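Putative endo-1,4-beta-xylanase (Bacteroides thetaiotaomicron VPI-5482, PDB 5MSX) is a family 43 glycoside hydrolase that probably cleaves arabinofuranosidic linkages in plant pectin and binds calcium. Local coordinates at residues C[357-363]-C[453-457]; C[151-156]-C[167-171]; C[274-278]-C[304-308]. All blocks are in the same frame, centred on the assembly; numbering follows the deposited sequence.

Contact 1: residues C[357-363]-C[453-457]; sequences FAVDGAN and IWEWN. With CA (calcium ion), chain T.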
loop_
_atom_site.group_PDB
_atom_site.type_symbol
_atom_site.label_atom_id
_atom_site.label_comp_id
_atom_site.label_asym_id
_atom_site.label_seq_id
_atom_site.Cartn_x
_atom_site.Cartn_y
_atom_site.Cartn_z
ATOM N N PHE C 357 -49.881 0.921 5.815
ATOM C CA PHE C 357 -48.550 0.781 5.183
ATOM C C PHE C 357 -47.381 1.178 6.124
ATOM O O PHE C 357 -46.272 0.703 5.936
ATOM C CB PHE C 357 -48.463 1.530 3.834
ATOM C CG PHE C 357 -49.258 0.895 2.682
ATOM C CD1 PHE C 357 -49.829 -0.385 2.762
ATOM C CD2 PHE C 357 -49.370 1.588 1.467
ATOM C CE1 PHE C 357 -50.508 -0.934 1.687
ATOM C CE2 PHE C 357 -50.046 1.035 0.385
ATOM C CZ PHE C 357 -50.616 -0.222 0.494
ATOM N N ALA C 358 -47.618 2.035 7.122
ATOM C CA ALA C 358 -46.583 2.321 8.152
ATOM C C ALA C 358 -46.174 1.096 9.010
ATOM O O ALA C 358 -45.067 1.076 9.572
ATOM C CB ALA C 358 -47.030 3.460 9.040
ATOM N N VAL C 359 -47.049 0.083 9.121
ATOM C CA VAL C 359 -46.839 -1.047 10.071
ATOM C C VAL C 359 -47.051 -2.425 9.469
ATOM O O VAL C 359 -47.305 -3.385 10.201
ATOM C CB VAL C 359 -47.754 -0.913 11.313
ATOM C CG1 VAL C 359 -47.489 0.416 12.007
ATOM C CG2 VAL C 359 -49.233 -1.030 10.938
ATOM N N ASP C 360 -46.961 -2.529 8.142
ATOM C CA ASP C 360 -47.162 -3.802 7.461
ATOM C C ASP C 360 -45.920 -4.692 7.380
ATOM O O ASP C 360 -46.032 -5.832 6.945
ATOM C CB ASP C 360 -47.766 -3.598 6.053
ATOM C CG ASP C 360 -46.898 -2.734 5.123
ATOM O OD1 ASP C 360 -45.844 -2.161 5.531
ATOM O OD2 ASP C 360 -47.312 -2.557 3.954
ATOM N N GLY C 361 -44.753 -4.216 7.789
ATOM C CA GLY C 361 -43.512 -5.011 7.627
ATOM C C GLY C 361 -42.943 -5.060 6.184
ATOM O O GLY C 361 -42.061 -5.860 5.908
ATOM N N ALA C 362 -43.413 -4.200 5.278
ATOM C CA ALA C 362 -42.847 -4.118 3.908
ATOM C C ALA C 362 -42.155 -2.778 3.688
ATOM O O ALA C 362 -42.746 -1.721 3.865
ATOM C CB ALA C 362 -43.949 -4.323 2.889
ATOM N N ASN C 363 -40.890 -2.812 3.296
ATOM C CA ASN C 363 -40.139 -1.599 2.991
ATOM C C ASN C 363 -40.505 -0.932 1.672
ATOM O O ASN C 363 -40.032 0.171 1.421
ATOM C CB ASN C 363 -38.646 -1.887 2.981
ATOM C CG ASN C 363 -38.102 -2.184 4.357
ATOM O OD1 ASN C 363 -38.705 -1.844 5.338
ATOM N ND2 ASN C 363 -36.940 -2.811 4.420
ATOM N N ILE C 453 -43.988 7.586 6.601
ATOM C CA ILE C 453 -43.337 6.483 7.275
ATOM C C ILE C 453 -43.397 5.203 6.408
ATOM O O ILE C 453 -44.506 4.716 6.051
ATOM C CB ILE C 453 -44.026 6.190 8.638
ATOM C CG1 ILE C 453 -44.012 7.430 9.553
ATOM C CG2 ILE C 453 -43.345 5.030 9.343
ATOM C CD1 ILE C 453 -44.575 7.168 10.943
ATOM N N TRP C 454 -42.208 4.661 6.102
ATOM C CA TRP C 454 -42.056 3.300 5.535
ATOM C C TRP C 454 -42.395 2.189 6.535
ATOM O O TRP C 454 -43.150 1.260 6.227
ATOM C CB TRP C 454 -40.614 3.075 5.055
ATOM C CG TRP C 454 -40.125 3.944 3.953
ATOM C CD1 TRP C 454 -39.260 4.975 4.059
ATOM C CD2 TRP C 454 -40.460 3.836 2.559
ATOM N NE1 TRP C 454 -39.016 5.528 2.824
ATOM C CE2 TRP C 454 -39.760 4.863 1.885
ATOM C CE3 TRP C 454 -41.308 2.990 1.822
ATOM C CZ2 TRP C 454 -39.868 5.065 0.498
ATOM C CZ3 TRP C 454 -41.429 3.189 0.469
ATOM C CH2 TRP C 454 -40.691 4.202 -0.191
ATOM N N GLU C 455 -41.803 2.261 7.726
ATOM C CA GLU C 455 -41.976 1.224 8.757
ATOM C C GLU C 455 -41.897 1.819 10.150
ATOM O O GLU C 455 -41.055 2.676 10.412
ATOM C CB GLU C 455 -40.937 0.083 8.640
ATOM C CG GLU C 455 -41.282 -1.008 7.622
ATOM C CD GLU C 455 -42.675 -1.600 7.854
ATOM O OE1 GLU C 455 -42.931 -2.070 8.981
ATOM O OE2 GLU C 455 -43.533 -1.563 6.936
ATOM N N TRP C 456 -42.770 1.347 11.038
ATOM C CA TRP C 456 -42.814 1.814 12.420
ATOM C C TRP C 456 -42.930 0.567 13.256
ATOM O O TRP C 456 -43.969 -0.097 13.264
ATOM C CB TRP C 456 -43.982 2.772 12.648
ATOM C CG TRP C 456 -44.141 3.338 14.051
ATOM C CD1 TRP C 456 -43.213 3.346 15.059
ATOM C CD2 TRP C 456 -45.301 4.006 14.575
ATOM N NE1 TRP C 456 -43.737 3.948 16.186
ATOM C CE2 TRP C 456 -45.013 4.366 15.912
ATOM C CE3 TRP C 456 -46.562 4.320 14.049
ATOM C CZ2 TRP C 456 -45.935 5.045 16.725
ATOM C CZ3 TRP C 456 -47.476 4.992 14.855
ATOM C CH2 TRP C 456 -47.159 5.343 16.182
ATOM N N ASN C 457 -41.832 0.225 13.911
ATOM C CA ASN C 457 -41.752 -1.016 14.691
ATOM C C ASN C 457 -41.799 -0.664 16.167
ATOM O O ASN C 457 -41.092 0.247 16.624
ATOM C CB ASN C 457 -40.467 -1.771 14.374
ATOM C CG ASN C 457 -40.394 -2.211 12.923
ATOM O OD1 ASN C 457 -41.387 -2.517 12.298
ATOM N ND2 ASN C 457 -39.209 -2.229 12.393
HETATM CA CA CA T . -44.442 -0.288 4.890
#
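A calcium ion ties residues 357-363 to residues 453-457. From the loop come the carbonyls Phe-357 O, 2.3 Å from the ion, and Ala-362 O, together with Asp-360 OD1. Trp-454 O and Glu-455 OE2 approach from the other segment, the latter 2.6 Å from the metal, and Ser-365 completes the shell. The carboxylates of Asp-360 and Glu-455 lie nearly coplanar, 13° between planes, with Asp-360 OD1 and Glu-455 OE2 only 2.8 Å apart, a closeness made tolerable by the shared cation. Glutamate suits its place because its chain, bent at chi2 (-54°), curls back so that OE2 reaches the ion.

Hydrogen bonds are secondary. Ala-362 N donates to Asp-360 OD1, forming an Asx turn that shapes the loop. Gly-361, whose positive phi suits a residue without a side chain, gives a weak bond to Glu-455 OE1, and Trp-456 N a weak one to Ala-358 O.

Apolar contact is modest: Ala-358 CB meets Ile-453 CG2 at 4.0 Å, and Val-359 CG1 lies 4.3 Å from Trp-456 CB. Apart from these, Trp-454 CE3 comes to 3.1 Å from the polar Asn-363 O; an alanine here would probably keep the metal-binding carbonyl but open a gap beside Asn-363 and Arg-281.

Trp-454 and Glu-455 form a classic beta bulge opposite Tyr-395, within a calcium site of the F5/8 type C (discoidin-like) domain.

Contact 2: residues C[151-156]-C[167-171]; sequences GGIDAE and VFWGR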
loop_
_atom_site.group_PDB
_atom_site.type_symbol
_atom_site.label_atom_id
_atom_site.label_comp_id
_atom_site.label_asym_id
_atom_site.label_seq_id
_atom_site.Cartn_x
_atom_site.Cartn_y
_atom_site.Cartn_z
ATOM N N GLY C 151 -14.005 11.778 -18.240
ATOM C CA GLY C 151 -15.398 11.388 -18.111
ATOM C C GLY C 151 -15.535 9.878 -17.980
ATOM O O GLY C 151 -14.780 9.126 -18.560
ATOM N N GLY C 152 -16.538 9.462 -17.221
ATOM C CA GLY C 152 -16.854 8.040 -17.014
ATOM C C GLY C 152 -17.553 7.914 -15.679
ATOM O O GLY C 152 -17.360 8.744 -14.806
ATOM N N ILE C 153 -18.383 6.889 -15.529
ATOM C CA ILE C 153 -19.149 6.698 -14.306
ATOM C C ILE C 153 -19.172 5.225 -13.861
ATOM O O ILE C 153 -18.797 4.332 -14.618
ATOM C CB ILE C 153 -20.623 7.129 -14.518
ATOM C CG1 ILE C 153 -21.284 6.232 -15.577
ATOM C CG2 ILE C 153 -20.696 8.600 -14.944
ATOM C CD1 ILE C 153 -22.753 6.505 -15.764
ATOM N N ASP C 154 -19.697 5.005 -12.651
ATOM C CA ASP C 154 -20.051 3.671 -12.159
ATOM C C ASP C 154 -18.838 2.776 -11.951
ATOM O O ASP C 154 -18.755 1.719 -12.567
ATOM C CB ASP C 154 -21.046 2.964 -13.118
ATOM C CG ASP C 154 -22.391 3.667 -13.212
ATOM O OD1 ASP C 154 -22.600 4.662 -12.495
ATOM O OD2 ASP C 154 -23.274 3.145 -13.958
ATOM N N ALA C 155 -17.908 3.195 -11.090
ATOM C CA ALA C 155 -16.683 2.400 -10.857
ATOM C C ALA C 155 -16.985 1.100 -10.112
ATOM O O ALA C 155 -17.818 1.066 -9.212
ATOM C CB ALA C 155 -15.645 3.173 -10.083
ATOM N N GLU C 156 -16.263 0.062 -10.503
ATOM C CA GLU C 156 -16.294 -1.262 -9.862
ATOM C C GLU C 156 -14.832 -1.744 -9.738
ATOM O O GLU C 156 -14.086 -1.743 -10.734
ATOM C CB GLU C 156 -17.122 -2.192 -10.754
ATOM C CG GLU C 156 -17.098 -3.679 -10.454
ATOM C CD GLU C 156 -17.963 -4.073 -9.259
ATOM O OE1 GLU C 156 -18.339 -3.149 -8.479
ATOM O OE2 GLU C 156 -18.237 -5.314 -9.111
ATOM N N VAL C 167 -9.830 -1.537 -12.176
ATOM C CA VAL C 167 -11.007 -0.687 -12.111
ATOM C C VAL C 167 -11.822 -0.910 -13.392
ATOM O O VAL C 167 -11.286 -0.857 -14.486
ATOM C CB VAL C 167 -10.668 0.802 -11.838
ATOM C CG1 VAL C 167 -9.725 1.411 -12.885
ATOM C CG2 VAL C 167 -11.964 1.595 -11.688
ATOM N N PHE C 168 -13.097 -1.245 -13.217
ATOM C CA PHE C 168 -14.081 -1.378 -14.283
ATOM C C PHE C 168 -15.032 -0.183 -14.226
ATOM O O PHE C 168 -15.425 0.226 -13.160
ATOM C CB PHE C 168 -14.915 -2.647 -14.057
ATOM C CG PHE C 168 -14.165 -3.920 -14.256
ATOM C CD1 PHE C 168 -13.471 -4.501 -13.206
ATOM C CD2 PHE C 168 -14.159 -4.549 -15.494
ATOM C CE1 PHE C 168 -12.777 -5.689 -13.386
ATOM C CE2 PHE C 168 -13.462 -5.750 -15.691
ATOM C CZ PHE C 168 -12.780 -6.314 -14.630
ATOM N N TRP C 169 -15.397 0.389 -15.357
ATOM C CA TRP C 169 -16.372 1.475 -15.326
ATOM C C TRP C 169 -17.310 1.427 -16.524
ATOM O O TRP C 169 -17.250 0.499 -17.292
ATOM C CB TRP C 169 -15.708 2.859 -15.072
ATOM C CG TRP C 169 -14.845 3.455 -16.144
ATOM C CD1 TRP C 169 -15.212 4.448 -17.052
ATOM C CD2 TRP C 169 -13.449 3.189 -16.385
ATOM N NE1 TRP C 169 -14.127 4.778 -17.847
ATOM C CE2 TRP C 169 -13.037 4.030 -17.458
ATOM C CE3 TRP C 169 -12.522 2.298 -15.831
ATOM C CZ2 TRP C 169 -11.732 3.999 -17.982
ATOM C CZ3 TRP C 169 -11.218 2.271 -16.347
ATOM C CH2 TRP C 169 -10.836 3.126 -17.416
ATOM N N GLY C 170 -18.226 2.379 -16.627
ATOM C CA GLY C 170 -19.276 2.320 -17.652
ATOM C C GLY C 170 -18.735 2.327 -19.063
ATOM O O GLY C 170 -17.563 2.695 -19.307
ATOM N N ARG C 171 -19.576 1.845 -19.976
ATOM C CA ARG C 171 -19.260 1.656 -21.400
ATOM C C ARG C 171 -18.146 0.637 -21.646
ATOM O O ARG C 171 -17.372 0.711 -22.625
ATOM C CB ARG C 171 -19.025 3.008 -22.096
ATOM C CG ARG C 171 -20.116 4.034 -21.784
ATOM C CD ARG C 171 -20.154 5.156 -22.837
ATOM N NE ARG C 171 -20.690 4.667 -24.128
ATOM C CZ ARG C 171 -20.874 5.442 -25.209
ATOM N NH1 ARG C 171 -20.541 6.746 -25.183
ATOM N NH2 ARG C 171 -21.386 4.923 -26.325
HETATM O O HOH W 1 -14.497 6.825 -19.698
#
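The open end of a beta hairpin in the family 43 catalytic domain, where strand 156-159 begins and strand 165-169 ends, brings residues 151-156 against residues 167-171. Glu-156 and Phe-168 form an antiparallel hydrogen-bonded pair: the bond from Phe-168 N to Glu-156 O is 2.7 Å long and almost straight (174° at the hydrogen), while Glu-156 N returns a bond to Phe-168 O in the carbonyl plane. One step outward, the bond from Gly-170 N to Ile-153 O, 2.9 Å long, holds the loop beyond the regular pairing.

On one face of the hairpin, the CB atoms of Glu-156 and Phe-168 sit 4.0 Å apart, and Glu-156 O lies at the edge of the phenyl ring. The two side chains then diverge, yet both lead to Phe-204: its ring stacks with Phe-168, and its backbone N donates to Glu-156 OE2. Ala-155 CB, small and apolar, meets Val-167 CG2 at 4.3 Å.

The Trp-169 indole turns toward the glycines because its CG stands between the backbone N and carbonyl carbon (chi1 69°). Trp-169 CD1 comes to 3.9 Å from Gly-152 CA, where any CB would clash, so glycine suits the site. At the indole edge, Trp-169 NE1 donates in plane to a water oxygen 2.8 Å away, which in turn donates to Gly-151 O.

Asp-154, predicted to tune the acidity of the proton donor Glu-200 and orient it, is held by a hydrogen bond between its own N and Thr-109 OG1 and by Gly-201 N, which donates to OD2. The bonds at Ile-153 O and Glu-156 N brace the chain on either side of Asp-154, consistent with a second-shell role in placing its carboxylate beside Glu-200 and His-260.

Contact 3: residues C[274-278]-C[304-308]; sequences FAYLE and VELTM. With EDO (1,2-ethanediol), chain B.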
loop_
_atom_site.group_PDB
_atom_site.type_symbol
_atom_site.label_atom_id
_atom_site.label_comp_id
_atom_site.label_asym_id
_atom_site.label_seq_id
_atom_site.Cartn_x
_atom_site.Cartn_y
_atom_site.Cartn_z
ATOM N N PHE C 274 -27.845 -11.404 -5.828
ATOM C CA PHE C 274 -27.920 -10.352 -6.852
ATOM C C PHE C 274 -28.835 -9.253 -6.295
ATOM O O PHE C 274 -29.986 -9.523 -5.939
ATOM C CB PHE C 274 -28.497 -10.953 -8.143
ATOM C CG PHE C 274 -28.755 -9.957 -9.228
ATOM C CD1 PHE C 274 -27.682 -9.296 -9.871
ATOM C CD2 PHE C 274 -30.054 -9.678 -9.639
ATOM C CE1 PHE C 274 -27.919 -8.395 -10.899
ATOM C CE2 PHE C 274 -30.298 -8.769 -10.676
ATOM C CZ PHE C 274 -29.246 -8.125 -11.301
ATOM N N ALA C 275 -28.314 -8.038 -6.186
ATOM C CA ALA C 275 -29.103 -6.882 -5.774
ATOM C C ALA C 275 -29.316 -6.047 -6.984
ATOM O O ALA C 275 -28.401 -5.908 -7.797
ATOM C CB ALA C 275 -28.362 -6.080 -4.756
ATOM N N TYR C 276 -30.507 -5.465 -7.111
ATOM C CA TYR C 276 -30.830 -4.657 -8.290
ATOM C C TYR C 276 -31.807 -3.528 -7.957
ATOM O O TYR C 276 -32.626 -3.631 -7.058
ATOM C CB TYR C 276 -31.401 -5.530 -9.399
ATOM C CG TYR C 276 -32.654 -6.282 -8.987
ATOM C CD1 TYR C 276 -32.569 -7.464 -8.257
ATOM C CD2 TYR C 276 -33.927 -5.812 -9.318
ATOM C CE1 TYR C 276 -33.720 -8.150 -7.876
ATOM C CE2 TYR C 276 -35.069 -6.491 -8.924
ATOM C CZ TYR C 276 -34.962 -7.660 -8.211
ATOM O OH TYR C 276 -36.102 -8.358 -7.825
ATOM N N LEU C 277 -31.708 -2.450 -8.708
ATOM C CA LEU C 277 -32.731 -1.414 -8.638
ATOM C C LEU C 277 -33.928 -1.867 -9.465
ATOM O O LEU C 277 -33.786 -2.733 -10.347
ATOM C CB LEU C 277 -32.172 -0.060 -9.116
ATOM C CG LEU C 277 -31.912 0.101 -10.609
ATOM C CD1 LEU C 277 -33.186 0.375 -11.417
ATOM C CD2 LEU C 277 -30.892 1.232 -10.844
ATOM N N GLU C 278 -35.088 -1.237 -9.196
ATOM C CA GLU C 278 -36.327 -1.524 -9.888
ATOM C C GLU C 278 -36.953 -0.177 -10.265
ATOM O O GLU C 278 -36.734 0.822 -9.568
ATOM C CB GLU C 278 -37.253 -2.395 -9.018
ATOM C CG GLU C 278 -38.366 -3.149 -9.785
ATOM C CD GLU C 278 -39.703 -2.380 -9.882
ATOM O OE1 GLU C 278 -40.619 -2.877 -10.617
ATOM O OE2 GLU C 278 -39.853 -1.290 -9.220
ATOM N N VAL C 304 -31.762 -14.866 -13.227
ATOM C CA VAL C 304 -32.243 -14.668 -11.861
ATOM C C VAL C 304 -33.765 -14.709 -11.806
ATOM O O VAL C 304 -34.408 -14.098 -12.610
ATOM C CB VAL C 304 -31.757 -13.325 -11.272
ATOM C CG1 VAL C 304 -32.319 -13.129 -9.860
ATOM C CG2 VAL C 304 -30.234 -13.303 -11.240
ATOM N N GLU C 305 -34.307 -15.431 -10.829
ATOM C CA GLU C 305 -35.745 -15.506 -10.603
ATOM C C GLU C 305 -36.087 -14.313 -9.707
ATOM O O GLU C 305 -35.782 -14.323 -8.521
ATOM C CB GLU C 305 -36.121 -16.836 -9.929
ATOM C CG GLU C 305 -36.077 -18.042 -10.878
ATOM C CD GLU C 305 -37.248 -18.057 -11.863
ATOM O OE1 GLU C 305 -38.284 -17.393 -11.610
ATOM O OE2 GLU C 305 -37.157 -18.740 -12.901
ATOM N N LEU C 306 -36.672 -13.270 -10.287
ATOM C CA LEU C 306 -36.885 -12.033 -9.558
ATOM C C LEU C 306 -38.186 -12.086 -8.742
ATOM O O LEU C 306 -39.216 -12.537 -9.225
ATOM C CB LEU C 306 -36.917 -10.837 -10.518
ATOM C CG LEU C 306 -35.700 -10.702 -11.428
ATOM C CD1 LEU C 306 -36.000 -9.716 -12.556
ATOM C CD2 LEU C 306 -34.453 -10.286 -10.663
ATOM N N THR C 307 -38.115 -11.630 -7.503
ATOM C CA THR C 307 -39.271 -11.407 -6.658
ATOM C C THR C 307 -39.027 -10.098 -5.922
ATOM O O THR C 307 -37.879 -9.643 -5.800
ATOM C CB THR C 307 -39.481 -12.522 -5.600
ATOM O OG1 THR C 307 -38.562 -12.337 -4.512
ATOM C CG2 THR C 307 -39.280 -13.961 -6.197
ATOM N N MET C 308 -40.095 -9.538 -5.385
ATOM C CA MET C 308 -39.969 -8.496 -4.389
ATOM C C MET C 308 -40.138 -9.003 -2.944
ATOM O O MET C 308 -40.528 -8.228 -2.075
ATOM C CB MET C 308 -40.964 -7.382 -4.688
ATOM C CG MET C 308 -40.764 -6.749 -6.063
ATOM S SD MET C 308 -42.043 -5.519 -6.260
ATOM C CE MET C 308 -41.395 -4.425 -7.516
HETATM C C1 EDO B . -30.700 -18.160 -10.026
HETATM O O1 EDO B . -29.923 -17.082 -10.599
HETATM C C2 EDO B . -32.164 -17.909 -9.713
HETATM O O2 EDO B . -32.357 -16.774 -8.811
#
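Tyr-276 reaches from its strand to the passing chain of residues 304-308, above all to Leu-306. Its CB leaves the backbone toward that chain, and CG stands between the backbone N and the carbonyl carbon (chi1 58°). Tyr-276 CD1 comes to 4.2 Å from Leu-306 CD2, and farther out Tyr-276 CE1 and CZ approach the same Leu-306 CD2 to 3.6 Å. This methyl lies over one face of the ring, 4.0 Å from the centroid and 28° off the normal, a CH-pi contact. At the tip, Tyr-276 OH lies 3.7 Å from Leu-306 CB and 3.0 Å from Thr-307 O, which stands at the ring edge. Tyrosine suits the place by joining a flat apolar face to a polar end.

The flanking residues extend the contact. Phe-274 CD2 packs on Val-304 CG2 at 4.0 Å, a branched side chain against an aromatic ring. Met-308 CE lies 3.6 Å from Glu-278 OE1; the carboxylate's charge is met by a salt bridge with Arg-349, OE1 also accepts from Phe-256 N, and OE2 accepts from Gly-280 N.

Strand 272-278 is the middle one of a three-stranded antiparallel sheet, between 261-264 and 287-293. Residues 304-308 cross its Phe-274, Tyr-276 and Glu-278 side as irregular chain, after strand 287-293 and before strand 325-330, with Pro-258 touching both Tyr-276 and Leu-306.

How the contacts relate
Along the chain the order is contact 2, contact 3, contact 1, each closing before the next opens. Contact 2 and the strand of contact 3 belong to the family 43 range, in separate antiparallel sheets, the centres of the two contacts about 22 Å apart. Contact 1 lies in the F5/8 type C range, its centre about 36 Å from that of contact 2 and across the centre of the chain. Contact 3 is spatially intermediate, its nearest atoms about 7 Å from contact 1 and about 8 Å from contact 2, and its second segment belongs to the chain running on toward the C-terminal domain. The predicted catalytic site and the calcium site of contact 1 therefore occupy well-separated parts of one all-beta chain.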